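PDB 4ZKQ: uncharacterized protein from Cricetid herpesvirus 2, which binds chemokines and probably acts as a herpesvirus decoy receptor that keeps them from the receptors of the host. Local coordinates for residues T70-L75 with E145-L150; L190-V195 with T207-T212; T211-K216 with S234-L239; L239-F244 with V262-S267. All coordinates share one frame; numbering follows the deposited sequence.

Interaction 1. Residues T70-L75 with E145-L150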
loop_
_atom_site.group_PDB
_atom_site.type_symbol
_atom_site.label_atom_id
_atom_site.label_comp_id
_atom_site.label_asym_id
_atom_site.label_seq_id
_atom_site.Cartn_x
_atom_site.Cartn_y
_atom_site.Cartn_z
ATOM N N THR A 70 8.816 19.076 5.025
ATOM C CA THR A 70 8.896 17.814 4.300
ATOM C C THR A 70 7.913 16.772 4.827
ATOM O O THR A 70 7.864 16.519 6.031
ATOM C CB THR A 70 10.319 17.239 4.396
ATOM O OG1 THR A 70 11.259 18.228 3.955
ATOM C CG2 THR A 70 10.458 15.973 3.553
ATOM N N ALA A 71 7.147 16.169 3.916
ATOM C CA ALA A 71 6.264 15.047 4.241
ATOM C C ALA A 71 6.760 13.794 3.531
ATOM O O ALA A 71 7.221 13.859 2.391
ATOM C CB ALA A 71 4.836 15.352 3.844
ATOM N N VAL A 72 6.676 12.666 4.218
ATOM C CA VAL A 72 7.129 11.392 3.687
ATOM C C VAL A 72 5.980 10.405 3.784
ATOM O O VAL A 72 5.596 9.994 4.876
ATOM C CB VAL A 72 8.356 10.862 4.449
ATOM C CG1 VAL A 72 8.790 9.507 3.903
ATOM C CG2 VAL A 72 9.506 11.867 4.358
ATOM N N LEU A 73 5.434 10.039 2.629
ATOM C CA LEU A 73 4.243 9.196 2.567
ATOM C C LEU A 73 4.553 7.831 1.952
ATOM O O LEU A 73 5.261 7.743 0.950
ATOM C CB LEU A 73 3.155 9.902 1.761
ATOM C CG LEU A 73 2.752 11.280 2.268
ATOM C CD1 LEU A 73 1.816 11.941 1.290
ATOM C CD2 LEU A 73 2.103 11.189 3.638
ATOM N N PRO A 74 4.033 6.753 2.554
ATOM C CA PRO A 74 4.214 5.444 1.931
ATOM C C PRO A 74 3.295 5.291 0.728
ATOM O O PRO A 74 2.155 5.748 0.799
ATOM C CB PRO A 74 3.822 4.478 3.045
ATOM C CG PRO A 74 2.773 5.224 3.801
ATOM C CD PRO A 74 3.210 6.668 3.773
ATOM N N LEU A 75 3.760 4.663 -0.348
ATOM C CA LEU A 75 2.884 4.452 -1.494
ATOM C C LEU A 75 1.810 3.428 -1.129
ATOM O O LEU A 75 0.705 3.479 -1.660
ATOM C CB LEU A 75 3.677 4.029 -2.733
ATOM C CG LEU A 75 4.620 5.097 -3.310
ATOM C CD1 LEU A 75 5.071 4.708 -4.708
ATOM C CD2 LEU A 75 4.008 6.493 -3.355
ATOM N N GLU A 145 6.862 -0.732 -0.951
ATOM C CA GLU A 145 7.607 -0.101 0.130
ATOM C C GLU A 145 8.090 1.302 -0.226
ATOM O O GLU A 145 8.673 1.999 0.608
ATOM C CB GLU A 145 8.803 -0.981 0.505
ATOM C CG GLU A 145 8.470 -2.466 0.550
ATOM C CD GLU A 145 9.494 -3.270 1.321
ATOM O OE1 GLU A 145 10.352 -3.911 0.681
ATOM O OE2 GLU A 145 9.438 -3.256 2.569
ATOM N N SER A 146 7.843 1.724 -1.459
ATOM C CA SER A 146 8.348 3.010 -1.924
ATOM C C SER A 146 7.640 4.170 -1.262
ATOM O O SER A 146 6.618 3.996 -0.596
ATOM C CB SER A 146 8.210 3.118 -3.444
ATOM O OG SER A 146 8.880 2.049 -4.072
ATOM N N LEU A 147 8.199 5.360 -1.457
ATOM C CA LEU A 147 7.740 6.556 -0.779
ATOM C C LEU A 147 7.512 7.698 -1.747
ATOM O O LEU A 147 8.130 7.765 -2.808
ATOM C CB LEU A 147 8.761 6.987 0.271
ATOM C CG LEU A 147 9.269 5.899 1.210
ATOM C CD1 LEU A 147 10.410 6.458 2.031
ATOM C CD2 LEU A 147 8.146 5.387 2.098
ATOM N N ALA A 148 6.606 8.586 -1.365
ATOM C CA ALA A 148 6.442 9.863 -2.025
ATOM C C ALA A 148 6.857 10.912 -1.018
ATOM O O ALA A 148 6.490 10.826 0.153
ATOM C CB ALA A 148 5.022 10.078 -2.472
ATOM N N VAL A 149 7.637 11.885 -1.474
ATOM C CA VAL A 149 8.145 12.928 -0.602
ATOM C C VAL A 149 7.696 14.261 -1.155
ATOM O O VAL A 149 7.850 14.530 -2.342
ATOM C CB VAL A 149 9.680 12.876 -0.485
ATOM C CG1 VAL A 149 10.179 13.923 0.500
ATOM C CG2 VAL A 149 10.121 11.501 -0.040
ATOM N N LEU A 150 7.106 15.079 -0.293
ATOM C CA LEU A 150 6.671 16.411 -0.671
ATOM C C LEU A 150 7.506 17.431 0.073
ATOM O O LEU A 150 7.805 17.247 1.253
ATOM C CB LEU A 150 5.190 16.622 -0.361
ATOM C CG LEU A 150 4.206 15.722 -1.114
ATOM C CD1 LEU A 150 4.034 14.413 -0.372
ATOM C CD2 LEU A 150 2.885 16.433 -1.267
#

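Interaction 2. Residues L190-V195 with T207-T212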
loop_
_atom_site.group_PDB
_atom_site.type_symbol
_atom_site.label_atom_id
_atom_site.label_comp_id
_atom_site.label_asym_id
_atom_site.label_seq_id
_atom_site.Cartn_x
_atom_site.Cartn_y
_atom_site.Cartn_z
ATOM N N LEU A 190 0.152 8.293 11.958
ATOM C CA LEU A 190 1.479 8.507 11.399
ATOM C C LEU A 190 2.245 9.447 12.312
ATOM O O LEU A 190 1.803 10.564 12.569
ATOM C CB LEU A 190 1.413 9.095 9.988
ATOM C CG LEU A 190 2.737 9.296 9.227
ATOM C CD1 LEU A 190 2.488 9.213 7.728
ATOM C CD2 LEU A 190 3.384 10.634 9.551
ATOM N N GLU A 191 3.385 8.981 12.800
ATOM C CA GLU A 191 4.299 9.811 13.579
ATOM C C GLU A 191 5.640 9.832 12.858
ATOM O O GLU A 191 6.110 8.788 12.406
ATOM C CB GLU A 191 4.459 9.264 15.001
ATOM C CG GLU A 191 3.160 9.145 15.807
ATOM C CD GLU A 191 2.641 10.472 16.344
ATOM O OE1 GLU A 191 3.127 11.540 15.917
ATOM O OE2 GLU A 191 1.736 10.443 17.207
ATOM N N MET A 192 6.240 11.010 12.724
ATOM C CA MET A 192 7.559 11.123 12.108
ATOM C C MET A 192 8.510 11.891 13.017
ATOM O O MET A 192 8.123 12.872 13.651
ATOM C CB MET A 192 7.462 11.804 10.739
ATOM C CG MET A 192 6.942 13.217 10.785
ATOM S SD MET A 192 6.465 13.873 9.162
ATOM C CE MET A 192 7.919 13.489 8.186
ATOM N N LYS A 193 9.752 11.424 13.093
ATOM C CA LYS A 193 10.778 12.117 13.863
ATOM C C LYS A 193 12.154 11.929 13.240
ATOM O O LYS A 193 12.487 10.852 12.747
ATOM C CB LYS A 193 10.787 11.628 15.313
ATOM C CG LYS A 193 11.055 10.137 15.483
ATOM C CD LYS A 193 11.307 9.782 16.947
ATOM C CE LYS A 193 11.315 8.273 17.167
ATOM N NZ LYS A 193 12.524 7.817 17.911
ATOM N N GLN A 194 12.952 12.985 13.257
ATOM C CA GLN A 194 14.323 12.875 12.803
ATOM C C GLN A 194 15.124 12.085 13.825
ATOM O O GLN A 194 14.987 12.292 15.032
ATOM C CB GLN A 194 14.937 14.254 12.580
ATOM C CG GLN A 194 16.375 14.191 12.114
ATOM C CD GLN A 194 16.930 15.550 11.784
ATOM O OE1 GLN A 194 16.267 16.567 11.983
ATOM N NE2 GLN A 194 18.151 15.580 11.268
ATOM N N VAL A 195 15.936 11.158 13.328
ATOM C CA VAL A 195 16.806 10.343 14.162
ATOM C C VAL A 195 18.234 10.455 13.646
ATOM O O VAL A 195 18.458 10.867 12.508
ATOM C CB VAL A 195 16.375 8.863 14.168
ATOM C CG1 VAL A 195 15.034 8.696 14.874
ATOM C CG2 VAL A 195 16.313 8.315 12.744
ATOM N N THR A 207 19.993 12.868 5.953
ATOM C CA THR A 207 19.081 13.152 7.047
ATOM C C THR A 207 18.174 11.945 7.223
ATOM O O THR A 207 17.525 11.519 6.269
ATOM C CB THR A 207 18.248 14.412 6.761
ATOM O OG1 THR A 207 19.125 15.503 6.462
ATOM C CG2 THR A 207 17.370 14.779 7.949
ATOM N N CYS A 208 18.147 11.386 8.430
ATOM C CA CYS A 208 17.394 10.165 8.689
ATOM C C CYS A 208 16.102 10.446 9.448
ATOM O O CYS A 208 16.082 11.204 10.421
ATOM C CB CYS A 208 18.252 9.164 9.459
ATOM S SG CYS A 208 19.683 8.582 8.521
ATOM N N ILE A 209 15.029 9.821 8.975
ATOM C CA ILE A 209 13.689 10.006 9.522
ATOM C C ILE A 209 13.069 8.657 9.817
ATOM O O ILE A 209 13.110 7.755 8.976
ATOM C CB ILE A 209 12.755 10.750 8.547
ATOM C CG1 ILE A 209 13.362 12.078 8.105
ATOM C CG2 ILE A 209 11.376 10.983 9.175
ATOM C CD1 ILE A 209 13.242 12.282 6.618
ATOM N N ALA A 210 12.490 8.531 11.008
ATOM C CA ALA A 210 11.693 7.371 11.360
ATOM C C ALA A 210 10.221 7.749 11.242
ATOM O O ALA A 210 9.787 8.745 11.820
ATOM C CB ALA A 210 12.018 6.889 12.763
ATOM N N THR A 211 9.472 6.973 10.463
ATOM C CA THR A 211 8.034 7.170 10.320
ATOM C C THR A 211 7.334 5.937 10.859
ATOM O O THR A 211 7.542 4.838 10.355
ATOM C CB THR A 211 7.620 7.405 8.852
ATOM O OG1 THR A 211 8.224 8.610 8.372
ATOM C CG2 THR A 211 6.094 7.530 8.721
ATOM N N THR A 212 6.530 6.115 11.901
ATOM C CA THR A 212 5.780 5.006 12.476
ATOM C C THR A 212 4.335 5.075 11.992
ATOM O O THR A 212 3.657 6.085 12.171
ATOM C CB THR A 212 5.844 5.024 14.017
ATOM O OG1 THR A 212 7.216 5.039 14.426
ATOM C CG2 THR A 212 5.159 3.795 14.614
HETATM O O HOH W 1 19.267 12.888 10.609
#

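Interaction 3. Residues T211-K216 with S234-L239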
loop_
_atom_site.group_PDB
_atom_site.type_symbol
_atom_site.label_atom_id
_atom_site.label_comp_id
_atom_site.label_asym_id
_atom_site.label_seq_id
_atom_site.Cartn_x
_atom_site.Cartn_y
_atom_site.Cartn_z
ATOM N N THR A 211 9.472 6.973 10.463
ATOM C CA THR A 211 8.034 7.170 10.320
ATOM C C THR A 211 7.334 5.937 10.859
ATOM O O THR A 211 7.542 4.838 10.355
ATOM C CB THR A 211 7.620 7.405 8.852
ATOM O OG1 THR A 211 8.224 8.610 8.372
ATOM C CG2 THR A 211 6.094 7.530 8.721
ATOM N N THR A 212 6.530 6.115 11.901
ATOM C CA THR A 212 5.780 5.006 12.476
ATOM C C THR A 212 4.335 5.075 11.992
ATOM O O THR A 212 3.657 6.085 12.171
ATOM C CB THR A 212 5.844 5.024 14.017
ATOM O OG1 THR A 212 7.216 5.039 14.426
ATOM C CG2 THR A 212 5.159 3.795 14.614
ATOM N N LEU A 213 3.896 3.998 11.350
ATOM C CA LEU A 213 2.529 3.864 10.868
ATOM C C LEU A 213 1.780 2.925 11.795
ATOM O O LEU A 213 2.191 1.783 11.979
ATOM C CB LEU A 213 2.512 3.329 9.433
ATOM C CG LEU A 213 3.291 4.143 8.396
ATOM C CD1 LEU A 213 3.393 3.389 7.076
ATOM C CD2 LEU A 213 2.650 5.501 8.186
ATOM N N SER A 214 0.684 3.402 12.377
ATOM C CA SER A 214 -0.104 2.592 13.299
ATOM C C SER A 214 -1.562 2.596 12.876
ATOM O O SER A 214 -2.189 3.647 12.839
ATOM C CB SER A 214 0.025 3.118 14.732
ATOM O OG SER A 214 1.384 3.278 15.095
ATOM N N LYS A 215 -2.083 1.416 12.549
ATOM C CA LYS A 215 -3.456 1.264 12.108
ATOM C C LYS A 215 -4.253 0.420 13.087
ATOM O O LYS A 215 -3.811 -0.655 13.508
ATOM C CB LYS A 215 -3.515 0.626 10.718
ATOM C CG LYS A 215 -4.932 0.213 10.295
ATOM C CD LYS A 215 -4.962 -0.308 8.856
ATOM C CE LYS A 215 -4.814 0.816 7.829
ATOM N NZ LYS A 215 -4.663 0.293 6.431
ATOM N N LYS A 216 -5.441 0.894 13.430
ATOM C CA LYS A 216 -6.344 0.097 14.247
ATOM C C LYS A 216 -7.073 -0.901 13.358
ATOM O O LYS A 216 -7.999 -0.560 12.621
ATOM C CB LYS A 216 -7.345 0.965 15.005
ATOM C CG LYS A 216 -8.296 0.133 15.876
ATOM C CD LYS A 216 -9.204 0.991 16.740
ATOM C CE LYS A 216 -10.142 0.137 17.585
ATOM N NZ LYS A 216 -11.192 0.965 18.246
ATOM N N SER A 234 -1.826 -2.697 13.872
ATOM C CA SER A 234 -0.785 -3.001 12.903
ATOM C C SER A 234 0.217 -1.861 12.908
ATOM O O SER A 234 -0.136 -0.725 12.592
ATOM C CB SER A 234 -1.384 -3.195 11.506
ATOM O OG SER A 234 -0.372 -3.426 10.546
ATOM N N THR A 235 1.454 -2.158 13.291
ATOM C CA THR A 235 2.494 -1.146 13.371
ATOM C C THR A 235 3.620 -1.424 12.382
ATOM O O THR A 235 4.119 -2.544 12.294
ATOM C CB THR A 235 3.096 -1.069 14.778
ATOM O OG1 THR A 235 2.053 -0.864 15.736
ATOM C CG2 THR A 235 4.094 0.068 14.865
ATOM N N ARG A 236 4.028 -0.381 11.668
ATOM C CA ARG A 236 5.102 -0.463 10.682
ATOM C C ARG A 236 5.994 0.754 10.875
ATOM O O ARG A 236 5.500 1.874 11.010
ATOM C CB ARG A 236 4.517 -0.532 9.263
ATOM C CG ARG A 236 5.510 -0.389 8.112
ATOM C CD ARG A 236 4.836 -0.674 6.755
ATOM N NE ARG A 236 5.690 -0.270 5.635
ATOM C CZ ARG A 236 5.286 0.413 4.564
ATOM N NH1 ARG A 236 4.020 0.783 4.427
ATOM N NH2 ARG A 236 6.161 0.730 3.616
ATOM N N VAL A 237 7.304 0.533 10.915
ATOM C CA VAL A 237 8.248 1.630 11.072
ATOM C C VAL A 237 9.123 1.732 9.839
ATOM O O VAL A 237 9.815 0.781 9.473
ATOM C CB VAL A 237 9.137 1.458 12.320
ATOM C CG1 VAL A 237 10.164 2.580 12.399
ATOM C CG2 VAL A 237 8.289 1.438 13.578
ATOM N N LEU A 238 9.072 2.891 9.196
ATOM C CA LEU A 238 9.934 3.180 8.060
ATOM C C LEU A 238 11.159 3.919 8.550
ATOM O O LEU A 238 11.045 4.857 9.334
ATOM C CB LEU A 238 9.216 4.033 7.022
ATOM C CG LEU A 238 7.751 3.722 6.736
ATOM C CD1 LEU A 238 7.214 4.707 5.719
ATOM C CD2 LEU A 238 7.594 2.310 6.243
ATOM N N LEU A 239 12.328 3.501 8.084
ATOM C CA LEU A 239 13.548 4.245 8.335
ATOM C C LEU A 239 14.077 4.746 7.002
ATOM O O LEU A 239 14.450 3.956 6.137
ATOM C CB LEU A 239 14.578 3.377 9.055
ATOM C CG LEU A 239 15.806 4.130 9.576
ATOM C CD1 LEU A 239 15.422 5.222 10.570
ATOM C CD2 LEU A 239 16.792 3.156 10.203
HETATM O O HOH W 2 2.131 1.334 17.047
#

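Interaction 4. Residues L239-F244 with V262-S267. With NAG (2-acetamido-2-deoxy-beta-D-glucopyranose), chain B.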
loop_
_atom_site.group_PDB
_atom_site.type_symbol
_atom_site.label_atom_id
_atom_site.label_comp_id
_atom_site.label_asym_id
_atom_site.label_seq_id
_atom_site.Cartn_x
_atom_site.Cartn_y
_atom_site.Cartn_z
ATOM N N LEU A 239 12.328 3.501 8.084
ATOM C CA LEU A 239 13.548 4.245 8.335
ATOM C C LEU A 239 14.077 4.746 7.002
ATOM O O LEU A 239 14.450 3.956 6.137
ATOM C CB LEU A 239 14.578 3.377 9.055
ATOM C CG LEU A 239 15.806 4.130 9.576
ATOM C CD1 LEU A 239 15.422 5.222 10.570
ATOM C CD2 LEU A 239 16.792 3.156 10.203
ATOM N N THR A 240 14.081 6.065 6.843
ATOM C CA THR A 240 14.343 6.691 5.559
ATOM C C THR A 240 15.464 7.717 5.630
ATOM O O THR A 240 15.447 8.592 6.492
ATOM C CB THR A 240 13.083 7.392 5.029
ATOM O OG1 THR A 240 11.968 6.496 5.104
ATOM C CG2 THR A 240 13.290 7.833 3.593
ATOM N N ALA A 241 16.417 7.613 4.705
ATOM C CA ALA A 241 17.457 8.629 4.523
ATOM C C ALA A 241 17.109 9.577 3.379
ATOM O O ALA A 241 16.884 9.139 2.253
ATOM C CB ALA A 241 18.802 7.967 4.255
ATOM N N LEU A 242 17.055 10.871 3.677
ATOM C CA LEU A 242 16.918 11.905 2.656
ATOM C C LEU A 242 18.266 12.568 2.404
ATOM O O LEU A 242 19.071 12.692 3.321
ATOM C CB LEU A 242 15.911 12.968 3.079
ATOM C CG LEU A 242 14.491 12.485 3.385
ATOM C CD1 LEU A 242 13.601 13.681 3.644
ATOM C CD2 LEU A 242 13.950 11.648 2.251
ATOM N N GLY A 243 18.489 13.025 1.175
ATOM C CA GLY A 243 19.733 13.691 0.829
ATOM C C GLY A 243 19.944 13.787 -0.668
ATOM O O GLY A 243 18.996 13.675 -1.446
ATOM N N PHE A 244 21.194 14.002 -1.074
ATOM C CA PHE A 244 21.524 14.156 -2.488
ATOM C C PHE A 244 22.619 13.187 -2.884
ATOM O O PHE A 244 23.595 13.005 -2.152
ATOM C CB PHE A 244 21.960 15.588 -2.792
ATOM C CG PHE A 244 21.038 16.628 -2.238
ATOM C CD1 PHE A 244 21.174 17.064 -0.933
ATOM C CD2 PHE A 244 20.036 17.176 -3.022
ATOM C CE1 PHE A 244 20.325 18.023 -0.418
ATOM C CE2 PHE A 244 19.185 18.139 -2.511
ATOM C CZ PHE A 244 19.330 18.561 -1.209
ATOM N N VAL A 262 16.753 7.021 0.340
ATOM C CA VAL A 262 17.219 5.645 0.389
ATOM C C VAL A 262 16.567 4.968 1.585
ATOM O O VAL A 262 16.411 5.587 2.637
ATOM C CB VAL A 262 18.764 5.568 0.507
ATOM C CG1 VAL A 262 19.221 4.142 0.752
ATOM C CG2 VAL A 262 19.419 6.115 -0.747
ATOM N N HIS A 263 16.162 3.710 1.416
ATOM C CA HIS A 263 15.664 2.905 2.529
ATOM C C HIS A 263 16.815 2.464 3.426
ATOM O O HIS A 263 17.844 2.007 2.930
ATOM C CB HIS A 263 14.921 1.663 2.023
ATOM C CG HIS A 263 13.695 1.966 1.222
ATOM N ND1 HIS A 263 12.584 2.587 1.763
ATOM C CD2 HIS A 263 13.392 1.726 -0.072
ATOM C CE1 HIS A 263 11.663 2.719 0.836
ATOM N NE2 HIS A 263 12.123 2.205 -0.297
ATOM N N LEU A 264 16.635 2.585 4.738
ATOM C CA LEU A 264 17.616 2.088 5.704
ATOM C C LEU A 264 17.098 0.833 6.410
ATOM O O LEU A 264 15.891 0.635 6.535
ATOM C CB LEU A 264 17.953 3.172 6.728
ATOM C CG LEU A 264 18.491 4.480 6.147
ATOM C CD1 LEU A 264 18.618 5.523 7.247
ATOM C CD2 LEU A 264 19.827 4.262 5.447
ATOM N N ILE A 265 18.022 -0.008 6.867
ATOM C CA ILE A 265 17.680 -1.270 7.522
ATOM C C ILE A 265 17.352 -1.046 8.998
ATOM O O ILE A 265 17.798 -0.067 9.596
ATOM C CB ILE A 265 18.839 -2.296 7.415
ATOM C CG1 ILE A 265 19.362 -2.381 5.978
ATOM C CG2 ILE A 265 18.387 -3.676 7.886
ATOM C CD1 ILE A 265 20.653 -3.172 5.840
ATOM N N ASP A 266 16.571 -1.953 9.583
ATOM C CA ASP A 266 16.271 -1.901 11.012
ATOM C C ASP A 266 17.545 -2.062 11.850
ATOM O O ASP A 266 18.486 -2.744 11.442
ATOM C CB ASP A 266 15.240 -2.975 11.393
ATOM C CG ASP A 266 15.555 -4.344 10.802
ATOM O OD1 ASP A 266 16.747 -4.674 10.629
ATOM O OD2 ASP A 266 14.602 -5.099 10.511
ATOM N N SER A 267 17.572 -1.422 13.016
ATOM C CA SER A 267 18.741 -1.472 13.893
ATOM C C SER A 267 19.002 -2.893 14.382
ATOM O O SER A 267 20.132 -3.379 14.339
ATOM C CB SER A 267 18.561 -0.526 15.084
ATOM O OG SER A 267 17.415 -0.869 15.845
HETATM C C1 NAG B . 22.736 22.711 -1.269
HETATM C C2 NAG B . 22.974 21.344 -1.815
HETATM C C3 NAG B . 22.161 21.169 -3.117
HETATM C C4 NAG B . 20.700 21.617 -2.973
HETATM C C5 NAG B . 20.558 22.906 -2.196
HETATM C C6 NAG B . 19.092 23.123 -1.845
HETATM C C7 NAG B . 24.899 19.869 -2.371
HETATM C C8 NAG B . 26.352 19.712 -2.677
HETATM N N2 NAG B . 24.351 21.178 -2.100
HETATM O O3 NAG B . 22.168 19.823 -3.473
HETATM O O4 NAG B . 20.163 21.803 -4.265
HETATM O O5 NAG B . 21.322 22.836 -1.004
HETATM O O6 NAG B . 18.947 24.303 -1.065
HETATM O O7 NAG B . 24.176 18.888 -2.355
HETATM O O HOH W 3 12.227 3.953 4.126
#

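Interaction 1. Residues T70-L75 with E145-L150
Ala71, Leu73 and Leu75 hold on to Leu150, Ala148 and Ser146 through four backbone hydrogen bonds between antiparallel strands and a fifth just past their end. Leu73 N to Ala148 O measures 2.8 Å and is almost straight, at 175° about the hydrogen, while Ala148 N returns a 2.8 Å bond to Leu73 O. Ala71 and Leu150 exchange a second such pair. Beyond the regular strand, Leu75 N still reaches Ser146 O at 2.9 Å. CA-H...O contacts fill the gaps between these bonds, among them Leu147 CA to Leu73 O at 3.2 Å.

Apolar contacts line both faces of the pairing. On the face of Leu73, Ala148 and Leu150, the methyls Leu73 CD1 and Leu150 CD1 meet at 3.7 Å. Leu75 CD2 rests on Ala148 CB, and its other branch, CD1, lies 3.7 Å from Ser146 CB. On the face of Val72, Val149 and Leu147, a chi1 of 178° turns Val72 CG1 away from the backbone N and brings it 3.9 Å from Leu147 CD1. Thr70 CG2 touches Val149 CG1 at 3.7 Å.

The hydroxyls of Thr70 and Ser146 bond to Lys68 O and Thr143 O; the backbone Leu147 N bonds to Tyr261 OH. Every touching residue is buried. Thr70, Pro74 and Leu147 press on strand 233-244 through Leu242, Arg236, Leu238 and Thr240. Strands 68-74 and 147-152 are the two inner strands of a four-stranded antiparallel sheet, whose face bearing Pro74 and Leu147 packs on a second sheet, as in a beta sandwich.

Interaction 2. Residues L190-V195 with T207-T212
The flat amide of Gln194 and the methyl of Thr207 meet at one end of this strand pair. Thr207 CG2 lies above one face of the amide, at its nitrogen end, 3.5 Å from Gln194 NE2. The same NE2 donates a hydrogen bond to a water at 3.0 Å, and that water also accepts from Cys208 N and donates to Val195 O, so three bonds hold the water between the two strands at this end. Gln194 gets there with a fully extended side chain (chi1 180°) that passes across Cys208 O. The second flat group, the carboxylate of Glu191, turns from the pairing to form a salt bridge with Lys61.

Between these ends, two reciprocal pairs of backbone bonds, Glu191 with Thr212 and Lys193 with Ala210, carry the antiparallel register. Thr212 N to Glu191 O is the shortest of the four, at 2.8 Å. Val195 N adds a bond to Cys208 O. Val195 CG2 packs on Cys208 CB at 3.9 Å and its CG1 on Ala210 CB, beside the disulfide from Cys208 to Cys197. On the other face, Leu190 CG meets Thr211 CG2 at 3.8 Å.

The pair forms a beta hairpin. Strand 206-223 continues on its far side into backbone bonds with strand 233-244, while Met192, Gln194 and Ile209 lean on Leu63 and Leu65 of strand 63-65.

Interaction 3. Residues T211-K216 with S234-L239
Leu213 and Arg236 run side by side from neighbouring positions on two antiparallel strands, on the face where Thr211, Leu213 and Leu238 are buried. Leu213 CD1 comes within 3.8 Å of Arg236 NH1, set obliquely to the guanidinium, and 4.3 Å of Leu238 CD1. Stretched out from CG to NE, with CG opposite the backbone N (chi1 170°), Arg236 carries its charge past the leucine to Ser76 O, which NH1 hydrogen-bonds. Pro74 packs on both residues. Leu238 CD1 approaches Thr211 CB. Farther along this face, Lys215 leads its NZ away to a salt bridge with Asp78 and to hydrogen bonds with Gln24 OE1 and Thr56 OG1.

The opposite face, bearing Thr212, Ser214, Thr235 and Val237, is the solvent side: Thr235 and Val237 are exposed, the other two partly so. Thr212 CG2 meets Thr235 CG2 at 3.9 Å, and Thr212 OG1 passes obliquely by Val237 CG2. Ser214 and Thr235 are bridged by a water, which donates to Ser214 OG at 2.9 Å and sits 2.6 Å from Thr235 OG1.

Three reciprocal pairs of backbone bonds run beneath both faces: Thr211 with Leu238, Leu213 with Arg236, and Lys215 with Ser234. Leu213 N to Arg236 O is 2.7 Å long and bends little, to 174°. On the buried side, aliphatic groups flank two cations, each matched by oxygen acceptors elsewhere in the chain, which would probably offset part of the cost of withdrawing them from water; the two threonines, Ser214 and Val237 make up the more solvent-accessible face.

Interaction 4. Residues L239-F244 with V262-S267
Leu239 and Leu264 cross side chains where a short antiparallel pairing, a beta hairpin with a long connecting loop, begins to open. Leu239 CD2 lies 3.7 Å from Leu264 CB, while Leu264 CD1 wedges between Leu239 CG and Ala241 CB, each at 3.9 Å. CD2 of Leu239 reaches across because a chi1 of -170° swings the branched end away from the backbone N.

Three backbone bonds fix this first shell. Ala241 and Val262 exchange a reciprocal pair, and Leu264 N reaches Leu239 O at 2.9 Å. One water adds a bridge on the face of Thr240 and His263: it stands 2.7 Å from Thr240 OG1, in plane at the edge of the imidazole 2.8 Å from His263 ND1, and gives a weak bond to Leu239 O.

Outward from here, the ring of Tyr261 meets the His263 ring edge-to-face, and Leu147 packs on both Thr240 and His263. Strand 206-223 pairs with the other edge of strand 233-244 through backbone bonds of Ile209 and Thr207 with Thr240 and Leu242; the segment beyond Leu264 is poorly ordered. Strand 233-244 runs on to Phe244, where an N-acetylglucosamine lies over one ring face, its O3 3.4 Å above the centre of the Phe244 ring.

From the N terminus, interaction 1 comes first and closes a loop of 69 residues, completing the core of one four-stranded sheet before the next contact opens. Interaction 2 then closes a hairpin of only 11 intervening residues. Interaction 3 starts on its last two residues, Thr211 and Thr212, and interaction 4 starts on Leu239, the last residue of interaction 3. None nests inside or crosses another; interactions 2, 3 and 4 follow one another across a single sheet, through strands 190-195, 206-223, 233-244 and 260-263. Interaction 1 packs against all three: Thr70 O touches Met192 CE, Leu147 CD2 touches Leu238 CD1, and Leu147 CD1 approaches Thr240 OG1, tying the two sheets together.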